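Local coordinates for cellulose 1,4-beta-cellobiosidase (Thermobifida fusca, PDB 4JJJ), which probably hydrolyses cellulose to release cellobiose, this construct being the glycoside hydrolase family 48 catalytic part of a longer protein, at residues 262-267 and 343-348; 598-603 and 611-616; 106-109 and 114-117; 364-367 and 372-375. The protein carries 1 engineered substitution. One frame throughout, in Å; residues are numbered along the deposited sequence.

Contact 1: 262-267 and 343-348; sequences YLRYAM and PDSPTG. With NA (sodium ion), chain I.
NH1 of R264 has more than one partner: a weak, bent hydrogen bond to OG1 of T347 (NH1 to OG1 3.2 Å, 132° at the hydrogen) and a stronger salt bridge to D351. T347 OG1 comes in near the plane of the guanidinium and at its edge, the two side chains meeting nearly perpendicular. Over one face lies the backbone of G348, whose CA lies 3.6 Å over the plane, nearer its edge than its middle. The arginine chain turns at chi3 (-66°), which bends the guanidinium round to meet this loop. Its other terminal nitrogen, NH2, lies 3.4 Å from S345 OG at an angle too poor for a bond and is instead paired with D261 and E133. Three carboxylates, D351, D261 and E133, therefore pair with the buried group and would probably favour its positive charge.

S345 is held in turn. Its OG accepts a weak capping bond from G348 N (N to OG 3.0 Å) and also bonds to D261, while T347 OG1 is shared with K290. Farther back in the loop the exposed D344 binds sodium through OD2 (2.2 Å to the ion), together with D254 and waters. The arrangement is that of a serine-capped turn leading into helix 348-365, tied through a buried arginine to the 3-10 turn that follows helix 250-263 in an (alpha/alpha)6 fold.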
loop_
_atom_site.group_PDB
_atom_site.type_symbol
_atom_site.label_atom_id
_atom_site.label_comp_id
_atom_site.label_asym_id
_atom_site.label_seq_id
_atom_site.Cartn_x
_atom_site.Cartn_y
_atom_site.Cartn_z
ATOM N N TYR A 262 2.862 -12.867 -10.303
ATOM C CA TYR A 262 1.534 -12.250 -10.423
ATOM C C TYR A 262 1.551 -10.753 -10.262
ATOM O O TYR A 262 0.729 -10.048 -10.813
ATOM C CB TYR A 262 0.577 -12.852 -9.419
ATOM C CG TYR A 262 0.147 -14.286 -9.866
ATOM C CD1 TYR A 262 -0.972 -14.470 -10.660
ATOM C CD2 TYR A 262 0.822 -15.397 -9.422
ATOM C CE1 TYR A 262 -1.301 -15.715 -11.089
ATOM C CE2 TYR A 262 0.513 -16.683 -9.895
ATOM C CZ TYR A 262 -0.602 -16.815 -10.699
ATOM O OH TYR A 262 -0.964 -18.109 -11.150
ATOM N N LEU A 263 2.510 -10.268 -9.491
ATOM C CA LEU A 263 2.644 -8.796 -9.216
ATOM C C LEU A 263 2.940 -8.043 -10.482
ATOM O O LEU A 263 2.765 -6.799 -10.574
ATOM C CB LEU A 263 3.750 -8.561 -8.199
ATOM C CG LEU A 263 3.993 -7.146 -7.668
ATOM C CD1 LEU A 263 2.681 -6.607 -7.183
ATOM C CD2 LEU A 263 5.083 -7.241 -6.552
ATOM N N ARG A 264 3.410 -8.772 -11.503
ATOM C CA ARG A 264 3.505 -8.075 -12.810
ATOM C C ARG A 264 2.224 -7.417 -13.303
ATOM O O ARG A 264 2.290 -6.522 -14.100
ATOM C CB ARG A 264 4.066 -8.994 -13.926
ATOM C CG ARG A 264 5.471 -9.557 -13.625
ATOM C CD ARG A 264 6.039 -10.437 -14.722
ATOM N NE ARG A 264 5.252 -11.623 -14.829
ATOM C CZ ARG A 264 5.124 -12.401 -15.938
ATOM N NH1 ARG A 264 5.585 -12.018 -17.113
ATOM N NH2 ARG A 264 4.437 -13.517 -15.828
ATOM N N TYR A 265 1.079 -7.872 -12.892
ATOM C CA TYR A 265 -0.192 -7.183 -13.264
ATOM C C TYR A 265 -0.134 -5.701 -12.900
ATOM O O TYR A 265 -0.712 -4.858 -13.616
ATOM C CB TYR A 265 -1.417 -7.833 -12.568
ATOM C CG TYR A 265 -2.005 -8.885 -13.415
ATOM C CD1 TYR A 265 -2.748 -8.565 -14.550
ATOM C CD2 TYR A 265 -1.824 -10.197 -13.076
ATOM C CE1 TYR A 265 -3.314 -9.554 -15.351
ATOM C CE2 TYR A 265 -2.334 -11.215 -13.871
ATOM C CZ TYR A 265 -3.124 -10.909 -14.991
ATOM O OH TYR A 265 -3.625 -11.887 -15.858
ATOM N N ALA A 266 0.595 -5.297 -11.825
ATOM C CA ALA A 266 0.735 -3.901 -11.460
ATOM C C ALA A 266 1.517 -3.061 -12.503
ATOM O O ALA A 266 1.467 -1.851 -12.422
ATOM C CB ALA A 266 1.394 -3.797 -10.079
ATOM N N MET A 267 2.218 -3.746 -13.419
ATOM C CA MET A 267 3.071 -3.115 -14.406
ATOM C C MET A 267 2.351 -2.655 -15.651
ATOM O O MET A 267 2.984 -2.072 -16.561
ATOM C CB MET A 267 4.176 -4.068 -14.775
ATOM C CG MET A 267 5.173 -4.364 -13.681
ATOM S SD MET A 267 6.474 -5.410 -14.348
ATOM C CE MET A 267 7.332 -5.914 -12.894
ATOM N N PRO A 343 11.156 -15.549 -10.962
ATOM C CA PRO A 343 9.920 -16.212 -11.283
ATOM C C PRO A 343 10.129 -17.300 -12.316
ATOM O O PRO A 343 11.002 -17.228 -13.208
ATOM C CB PRO A 343 9.046 -15.127 -11.881
ATOM C CG PRO A 343 9.561 -13.892 -11.249
ATOM C CD PRO A 343 11.011 -14.116 -10.963
ATOM N N ASP A 344 9.285 -18.298 -12.195
ATOM C CA ASP A 344 9.291 -19.444 -13.086
ATOM C C ASP A 344 8.671 -19.233 -14.432
ATOM O O ASP A 344 8.872 -20.039 -15.356
ATOM C CB ASP A 344 8.557 -20.594 -12.378
ATOM C CG ASP A 344 9.310 -21.218 -11.211
ATOM O OD1 ASP A 344 10.523 -20.965 -11.034
ATOM O OD2 ASP A 344 8.597 -22.000 -10.479
ATOM N N SER A 345 7.873 -18.206 -14.606
ATOM C CA SER A 345 7.240 -17.975 -15.922
ATOM C C SER A 345 8.323 -17.650 -16.989
ATOM O O SER A 345 9.363 -17.060 -16.697
ATOM C CB SER A 345 6.249 -16.840 -15.764
ATOM O OG SER A 345 6.988 -15.697 -15.523
ATOM N N PRO A 346 8.057 -17.986 -18.216
ATOM C CA PRO A 346 9.119 -17.770 -19.210
ATOM C C PRO A 346 9.542 -16.290 -19.399
ATOM O O PRO A 346 10.704 -16.106 -19.747
ATOM C CB PRO A 346 8.464 -18.314 -20.485
ATOM C CG PRO A 346 7.687 -19.534 -19.902
ATOM C CD PRO A 346 6.972 -18.842 -18.740
ATOM N N THR A 347 8.664 -15.340 -19.134
ATOM C CA THR A 347 9.039 -13.922 -19.281
ATOM C C THR A 347 9.088 -13.101 -17.972
ATOM O O THR A 347 9.365 -11.888 -18.006
ATOM C CB THR A 347 8.212 -13.218 -20.305
ATOM O OG1 THR A 347 6.865 -12.969 -19.859
ATOM C CG2 THR A 347 8.320 -13.929 -21.660
ATOM N N GLY A 348 8.849 -13.740 -16.829
ATOM C CA GLY A 348 8.822 -13.040 -15.554
ATOM C C GLY A 348 10.132 -12.349 -15.231
ATOM O O GLY A 348 10.141 -11.240 -14.733
HETATM NA NA NA I . 7.826 -22.501 -8.427
HETATM O O HOH W 1 9.902 -23.078 -8.617
HETATM O O HOH W 2 7.426 -24.253 -7.447
HETATM O O HOH W 3 7.145 -20.481 -7.528
HETATM O O HOH W 4 5.951 -21.195 -6.897
#

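Contact 2: 598-603 and 611-616; sequences PQVEAH and PAPIVE. With ZN (zinc ion), chain Y; ZN (zinc ion), chain Q.
H603 projects from helix 597-604 against the returning chain, its ring lying against A612, with P611 at CB and ND1. CB starts the contact 3.7 Å from the carbonyl O of P611. With CG anti to the backbone N (chi1 164°), the imidazole is carried to a place where A612 lies over one of its faces: A612 CA is 3.5 Å from CG, and the A612 methyl makes a CH-pi contact, CB standing 3.7 Å from the ring centroid and 6° off the normal. CD2 lies 3.8 Å from that same A612 CB, while CE1 is near A612 N. ND1 also approaches A612 N, but both are donors and do not bond; the hydrogen of ND1 goes to the carbonyl of V610. At the tip NE2 binds zinc at 2.0 Å, and a water and two further atoms complete the shell. The V610 carbonyl at ND1 and the zinc at NE2 together fix the rotation of the ring, and the carbonyl would probably make NE2 a stronger donor to the metal.

P613 packs against Q599 and V600, about one helical turn before H603. Its CB meets Q599 NE2 at 3.6 Å, the two side chains running antiparallel alongside each other, and its CG touches V600 CG2 at 4.0 Å. Two waters stitch the edges: one joins Q599 NE2 to I614 O, the other Q599 O to P611 O. Farther along, E616 OE2 binds a second zinc whose other ligands here are three waters. The whole is a proline-rich segment folded back on a short helix, with a histidine zinc site at one end of the contact.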
loop_
_atom_site.group_PDB
_atom_site.type_symbol
_atom_site.label_atom_id
_atom_site.label_comp_id
_atom_site.label_asym_id
_atom_site.label_seq_id
_atom_site.Cartn_x
_atom_site.Cartn_y
_atom_site.Cartn_z
ATOM N N PRO A 598 -16.167 9.038 23.331
ATOM C CA PRO A 598 -16.595 10.200 24.103
ATOM C C PRO A 598 -15.672 11.416 24.024
ATOM O O PRO A 598 -16.102 12.562 24.011
ATOM C CB PRO A 598 -16.700 9.650 25.541
ATOM C CG PRO A 598 -17.004 8.214 25.349
ATOM C CD PRO A 598 -16.099 7.839 24.169
ATOM N N GLN A 599 -14.346 11.153 24.067
ATOM C CA GLN A 599 -13.402 12.248 23.924
ATOM C C GLN A 599 -13.475 12.941 22.542
ATOM O O GLN A 599 -13.322 14.202 22.424
ATOM C CB GLN A 599 -11.995 11.777 24.087
ATOM C CG GLN A 599 -11.564 11.542 25.479
ATOM C CD GLN A 599 -10.245 10.722 25.548
ATOM O OE1 GLN A 599 -10.239 9.480 25.637
ATOM N NE2 GLN A 599 -9.150 11.439 25.423
ATOM N N VAL A 600 -13.672 12.152 21.476
ATOM C CA VAL A 600 -13.845 12.729 20.116
ATOM C C VAL A 600 -15.090 13.621 20.099
ATOM O O VAL A 600 -15.040 14.812 19.657
ATOM C CB VAL A 600 -13.828 11.671 19.026
ATOM C CG1 VAL A 600 -14.248 12.227 17.684
ATOM C CG2 VAL A 600 -12.440 10.946 19.031
ATOM N N GLU A 601 -16.229 13.043 20.543
ATOM C CA GLU A 601 -17.449 13.825 20.469
ATOM C C GLU A 601 -17.404 15.082 21.355
ATOM O O GLU A 601 -17.979 16.162 20.998
ATOM C CB GLU A 601 -18.681 12.952 20.769
ATOM C CG GLU A 601 -19.982 13.697 20.524
ATOM C CD GLU A 601 -21.185 12.840 20.553
ATOM O OE1 GLU A 601 -21.182 11.728 21.142
ATOM O OE2 GLU A 601 -22.248 13.188 19.919
ATOM N N ALA A 602 -16.797 14.979 22.521
ATOM C CA ALA A 602 -16.646 16.117 23.471
ATOM C C ALA A 602 -15.828 17.196 22.797
ATOM O O ALA A 602 -16.140 18.365 22.900
ATOM C CB ALA A 602 -16.019 15.702 24.776
ATOM N N HIS A 603 -14.787 16.833 22.023
ATOM C CA HIS A 603 -14.087 17.867 21.314
ATOM C C HIS A 603 -14.917 18.489 20.204
ATOM O O HIS A 603 -14.949 19.705 20.023
ATOM C CB HIS A 603 -12.764 17.245 20.695
ATOM C CG HIS A 603 -12.155 18.097 19.648
ATOM N ND1 HIS A 603 -11.606 19.312 19.975
ATOM C CD2 HIS A 603 -12.075 17.978 18.313
ATOM C CE1 HIS A 603 -11.180 19.892 18.865
ATOM N NE2 HIS A 603 -11.502 19.142 17.844
ATOM N N PRO A 611 -9.852 20.281 23.806
ATOM C CA PRO A 611 -8.987 19.974 22.688
ATOM C C PRO A 611 -9.259 18.556 22.147
ATOM O O PRO A 611 -9.818 17.737 22.855
ATOM C CB PRO A 611 -7.559 20.132 23.262
ATOM C CG PRO A 611 -7.702 20.327 24.736
ATOM C CD PRO A 611 -9.150 20.509 25.091
ATOM N N ALA A 612 -8.821 18.326 20.933
ATOM C CA ALA A 612 -8.895 17.023 20.337
ATOM C C ALA A 612 -8.023 16.036 21.137
ATOM O O ALA A 612 -6.994 16.439 21.672
ATOM C CB ALA A 612 -8.456 17.106 18.888
ATOM N N PRO A 613 -8.473 14.777 21.252
ATOM C CA PRO A 613 -7.723 13.865 22.085
ATOM C C PRO A 613 -6.274 13.679 21.530
ATOM O O PRO A 613 -6.046 13.654 20.345
ATOM C CB PRO A 613 -8.484 12.534 22.061
ATOM C CG PRO A 613 -9.455 12.659 20.981
ATOM C CD PRO A 613 -9.725 14.153 20.728
ATOM N N ILE A 614 -5.370 13.563 22.464
ATOM C CA ILE A 614 -3.958 13.215 22.174
ATOM C C ILE A 614 -3.827 11.768 22.544
ATOM O O ILE A 614 -4.169 11.309 23.657
ATOM C CB ILE A 614 -2.986 14.092 22.995
ATOM C CG1 ILE A 614 -3.217 15.512 22.611
ATOM C CG2 ILE A 614 -1.503 13.667 22.702
ATOM C CD1 ILE A 614 -2.489 16.541 23.463
ATOM N N VAL A 615 -3.362 10.971 21.563
ATOM C CA VAL A 615 -3.351 9.521 21.694
ATOM C C VAL A 615 -1.923 9.022 21.447
ATOM O O VAL A 615 -1.136 9.696 20.797
ATOM C CB VAL A 615 -4.330 8.889 20.682
ATOM C CG1 VAL A 615 -5.772 9.348 20.878
ATOM C CG2 VAL A 615 -3.936 9.148 19.252
ATOM N N GLU A 616 -1.618 7.831 21.952
ATOM C CA GLU A 616 -0.324 7.215 21.744
ATOM C C GLU A 616 -0.629 5.872 21.060
ATOM O O GLU A 616 -1.024 4.893 21.745
ATOM C CB GLU A 616 0.496 7.063 23.012
ATOM C CG GLU A 616 0.897 8.420 23.586
ATOM C CD GLU A 616 2.096 8.482 24.424
ATOM O OE1 GLU A 616 2.820 7.486 24.498
ATOM O OE2 GLU A 616 2.346 9.635 24.891
HETATM ZN ZN ZN Y . 4.171 9.642 25.497
HETATM ZN ZN ZN Q . -10.794 19.441 15.997
HETATM O O HOH W 5 -6.466 10.323 24.978
HETATM O O HOH W 6 -11.563 15.363 24.094
HETATM O O HOH W 7 5.602 9.211 24.121
HETATM O O HOH W 8 -8.787 19.957 16.348
HETATM O O HOH W 9 4.678 8.826 27.294
HETATM O O HOH W 10 4.349 11.516 25.974
#

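Contact 3: 106-109 and 114-117; sequences IPEQ and GYPS. With BGC (beta-D-glucopyranose), chain D.
A loop beside the glycan pocket folds back so that the amide of Q109 reaches the hydroxyl of S117, and I106, at the start of 106-109, touches the sugar. S117 OG is used in both directions. It donates to P107 O (OG to O 2.7 Å), lying in the carbonyl plane, and accepts from Q109 NE2 at 2.9 Å, a nearly straight bond (164°) made in the amide plane of the glutamine. A bend at chi2 (-78°) folds the Q109 chain back so that its amide reaches the serine while CG sits over a face of the Y115 ring, a CH-pi contact with CG 4.1 Å from the centroid. The same tyrosine spans the loop with its hydroxyl, which receives Q109 N (N to OH 2.9 Å, 162°). Packing is tight where I106 CG2 meets S117 CB at 3.5 Å, closer than usual for two carbons.

On the sugar side, I106 CD1 approaches O6 of a bound beta-D-glucopyranose at 3.7 Å, and that sugar is hydrogen-bonded to Y271 OH and T104 O. E108 turns its carboxylate to K270 and touches another glucose unit. The result is a cross-bonded loop forming part of the wall of the glycan-binding site of this family 48 catalytic domain.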
loop_
_atom_site.group_PDB
_atom_site.type_symbol
_atom_site.label_atom_id
_atom_site.label_comp_id
_atom_site.label_asym_id
_atom_site.label_seq_id
_atom_site.Cartn_x
_atom_site.Cartn_y
_atom_site.Cartn_z
ATOM N N ILE A 106 -14.688 1.464 -17.810
ATOM C CA ILE A 106 -15.578 2.362 -17.081
ATOM C C ILE A 106 -14.737 3.592 -16.775
ATOM O O ILE A 106 -13.630 3.454 -16.195
ATOM C CB ILE A 106 -16.081 1.711 -15.766
ATOM C CG1 ILE A 106 -16.982 0.506 -16.021
ATOM C CG2 ILE A 106 -16.766 2.738 -14.917
ATOM C CD1 ILE A 106 -17.210 -0.373 -14.822
ATOM N N PRO A 107 -15.181 4.781 -17.103
ATOM C CA PRO A 107 -14.324 5.942 -16.773
ATOM C C PRO A 107 -14.316 6.255 -15.319
ATOM O O PRO A 107 -15.325 6.114 -14.630
ATOM C CB PRO A 107 -15.004 7.092 -17.547
ATOM C CG PRO A 107 -16.387 6.661 -17.625
ATOM C CD PRO A 107 -16.397 5.220 -17.858
ATOM N N GLU A 108 -13.183 6.666 -14.785
ATOM C CA GLU A 108 -13.188 7.250 -13.460
ATOM C C GLU A 108 -13.853 8.614 -13.555
ATOM O O GLU A 108 -13.829 9.264 -14.585
ATOM C CB GLU A 108 -11.761 7.357 -12.891
ATOM C CG GLU A 108 -11.158 5.928 -12.828
ATOM C CD GLU A 108 -9.744 5.783 -12.233
ATOM O OE1 GLU A 108 -9.308 6.865 -11.632
ATOM O OE2 GLU A 108 -9.156 4.614 -12.406
ATOM N N GLN A 109 -14.492 9.033 -12.486
ATOM C CA GLN A 109 -15.195 10.320 -12.514
ATOM C C GLN A 109 -14.468 11.328 -11.631
ATOM O O GLN A 109 -13.786 10.975 -10.608
ATOM C CB GLN A 109 -16.645 10.091 -12.065
ATOM C CG GLN A 109 -17.414 9.053 -12.814
ATOM C CD GLN A 109 -17.895 9.602 -14.145
ATOM O OE1 GLN A 109 -17.767 10.814 -14.407
ATOM N NE2 GLN A 109 -18.283 8.714 -15.046
ATOM N N GLY A 114 -20.158 11.388 -9.414
ATOM C CA GLY A 114 -20.205 10.746 -10.725
ATOM C C GLY A 114 -20.521 9.271 -10.816
ATOM O O GLY A 114 -20.621 8.655 -11.902
ATOM N N TYR A 115 -20.669 8.640 -9.635
ATOM C CA TYR A 115 -20.844 7.235 -9.525
ATOM C C TYR A 115 -22.297 6.974 -9.157
ATOM O O TYR A 115 -22.860 7.707 -8.301
ATOM C CB TYR A 115 -19.851 6.691 -8.421
ATOM C CG TYR A 115 -18.430 6.752 -8.931
ATOM C CD1 TYR A 115 -17.683 7.902 -8.769
ATOM C CD2 TYR A 115 -17.901 5.674 -9.580
ATOM C CE1 TYR A 115 -16.410 7.934 -9.301
ATOM C CE2 TYR A 115 -16.639 5.695 -10.098
ATOM C CZ TYR A 115 -15.903 6.840 -9.922
ATOM O OH TYR A 115 -14.552 6.925 -10.436
ATOM N N PRO A 116 -22.873 5.906 -9.666
ATOM C CA PRO A 116 -22.269 4.880 -10.450
ATOM C C PRO A 116 -21.905 5.284 -11.868
ATOM O O PRO A 116 -22.579 6.118 -12.484
ATOM C CB PRO A 116 -23.321 3.753 -10.437
ATOM C CG PRO A 116 -24.621 4.543 -10.389
ATOM C CD PRO A 116 -24.291 5.570 -9.357
ATOM N N SER A 117 -20.708 4.817 -12.293
ATOM C CA SER A 117 -20.103 5.159 -13.576
ATOM C C SER A 117 -20.401 4.058 -14.582
ATOM O O SER A 117 -20.409 2.882 -14.284
ATOM C CB SER A 117 -18.596 5.268 -13.380
ATOM O OG SER A 117 -18.043 5.881 -14.521
HETATM C C2 BGC D . -15.867 -2.792 -11.492
HETATM C C3 BGC D . -16.235 -4.014 -12.325
HETATM C C4 BGC D . -15.639 -3.883 -13.751
HETATM C C5 BGC D . -14.136 -3.613 -13.638
HETATM C C6 BGC D . -13.494 -3.303 -15.032
HETATM C C1 BGC D . -14.346 -2.660 -11.459
HETATM O O2 BGC D . -16.355 -3.029 -10.187
HETATM O O3 BGC D . -17.678 -4.072 -12.387
HETATM O O4 BGC D . -15.764 -5.112 -14.466
HETATM O O5 BGC D . -13.939 -2.453 -12.820
HETATM O O6 BGC D . -13.987 -2.090 -15.599
#

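Contact 4: 364-367 and 372-375; sequences QWLQ and GIAG
L366 and A374 form the tight half of this contact. The carbonyl O of L366 takes a short, straight hydrogen bond from A374 N (N to O 2.7 Å, 172°), and I373 CA adds a CA-H...O contact to the same oxygen. Around it the leucine side chain packs closely: CB meets I373 CG2 at 3.6 Å, CD2 lies 4.1 Å from the A374 methyl, and CD1 comes to 3.4 Å from A374 O, a buried carbonyl that has no polar partner in the model.

The other half is looser. Q367 and I373 form a single beta bridge, and the glutamine runs extended past the isoleucine with NE2 3.8 Å from CD1, a distance at which contact is only van der Waals. With Q367 CG anti to the backbone N (chi1 -174°), its amide is carried toward helix 435-450, where OE1 accepts from NE2 of the partly exposed Q364 (2.9 Å) and NE2 serves I440 O and G371 O. The turn thus carries the end of helix 348-365 into strand 376-378, with Q364 and Q367 against helix 435-450 and L366 and A374 both against Y400 of strand 398-401.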
loop_
_atom_site.group_PDB
_atom_site.type_symbol
_atom_site.label_atom_id
_atom_site.label_comp_id
_atom_site.label_asym_id
_atom_site.label_seq_id
_atom_site.Cartn_x
_atom_site.Cartn_y
_atom_site.Cartn_z
ATOM N N GLN A 364 14.716 8.760 -10.266
ATOM C CA GLN A 364 15.686 9.815 -10.548
ATOM C C GLN A 364 14.986 10.989 -11.279
ATOM O O GLN A 364 15.249 12.153 -10.916
ATOM C CB GLN A 364 16.855 9.278 -11.352
ATOM C CG GLN A 364 17.942 10.277 -11.584
ATOM C CD GLN A 364 18.589 10.887 -10.333
ATOM O OE1 GLN A 364 19.619 10.447 -9.878
ATOM N NE2 GLN A 364 17.971 11.874 -9.691
ATOM N N TRP A 365 14.114 10.677 -12.211
ATOM C CA TRP A 365 13.329 11.668 -12.937
ATOM C C TRP A 365 12.518 12.490 -11.954
ATOM O O TRP A 365 12.347 13.719 -12.121
ATOM C CB TRP A 365 12.426 10.987 -13.923
ATOM C CG TRP A 365 11.390 11.884 -14.562
ATOM C CD1 TRP A 365 11.612 12.975 -15.330
ATOM C CD2 TRP A 365 9.964 11.734 -14.465
ATOM N NE1 TRP A 365 10.418 13.537 -15.706
ATOM C CE2 TRP A 365 9.380 12.772 -15.242
ATOM C CE3 TRP A 365 9.137 10.802 -13.850
ATOM C CZ2 TRP A 365 8.025 12.942 -15.340
ATOM C CZ3 TRP A 365 7.757 10.998 -13.919
ATOM C CH2 TRP A 365 7.200 12.007 -14.683
ATOM N N LEU A 366 12.050 11.869 -10.849
ATOM C CA LEU A 366 11.178 12.574 -9.894
ATOM C C LEU A 366 11.955 13.338 -8.850
ATOM O O LEU A 366 11.333 13.914 -7.908
ATOM C CB LEU A 366 10.269 11.559 -9.166
ATOM C CG LEU A 366 9.209 10.950 -10.097
ATOM C CD1 LEU A 366 8.558 9.697 -9.542
ATOM C CD2 LEU A 366 8.121 11.961 -10.410
ATOM N N GLN A 367 13.288 13.289 -8.847
ATOM C CA GLN A 367 14.017 13.917 -7.796
ATOM C C GLN A 367 14.056 15.458 -7.944
ATOM O O GLN A 367 14.596 16.013 -8.905
ATOM C CB GLN A 367 15.460 13.351 -7.653
ATOM C CG GLN A 367 16.191 13.889 -6.455
ATOM C CD GLN A 367 17.342 13.012 -6.038
ATOM O OE1 GLN A 367 18.137 12.573 -6.881
ATOM N NE2 GLN A 367 17.402 12.716 -4.785
ATOM N N GLY A 372 13.954 15.698 -2.282
ATOM C CA GLY A 372 12.807 14.827 -2.136
ATOM C C GLY A 372 12.289 14.329 -3.467
ATOM O O GLY A 372 12.421 14.984 -4.502
ATOM N N ILE A 373 11.648 13.185 -3.460
ATOM C CA ILE A 373 11.122 12.465 -4.633
ATOM C C ILE A 373 9.666 12.783 -4.902
ATOM O O ILE A 373 8.774 12.499 -4.068
ATOM C CB ILE A 373 11.366 10.972 -4.568
ATOM C CG1 ILE A 373 12.803 10.629 -4.044
ATOM C CG2 ILE A 373 11.036 10.288 -5.881
ATOM C CD1 ILE A 373 13.975 11.142 -4.852
ATOM N N ALA A 374 9.433 13.407 -6.038
ATOM C CA ALA A 374 8.051 13.849 -6.404
ATOM C C ALA A 374 7.159 12.691 -6.765
ATOM O O ALA A 374 7.579 11.507 -6.787
ATOM C CB ALA A 374 8.114 14.835 -7.522
ATOM N N GLY A 375 5.897 12.988 -7.074
ATOM C CA GLY A 375 4.847 11.987 -6.937
ATOM C C GLY A 375 4.923 10.789 -7.830
ATOM O O GLY A 375 4.959 9.641 -7.367
#

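In the fold
Contacts 1 and 4 stand at the two ends of helix 348-365: the first includes its capped start, the second its exit, with centres 26 Å apart. Contact 3 is the one that reaches the bound glycan, its centre about 30 Å from the centres of both. Contact 2 lies across the chain from contact 1, their centres 47 Å apart on opposite sides of the molecular centre, its centre about 36 Å from that of contact 3. None of the four touches another. Contacts 1 and 2 each include metal-binding residues, sodium in the first and zinc in the second, whereas the predicted proton donor E51 and N224, an engineered residue at the predicted nucleophile position, lie outside all four.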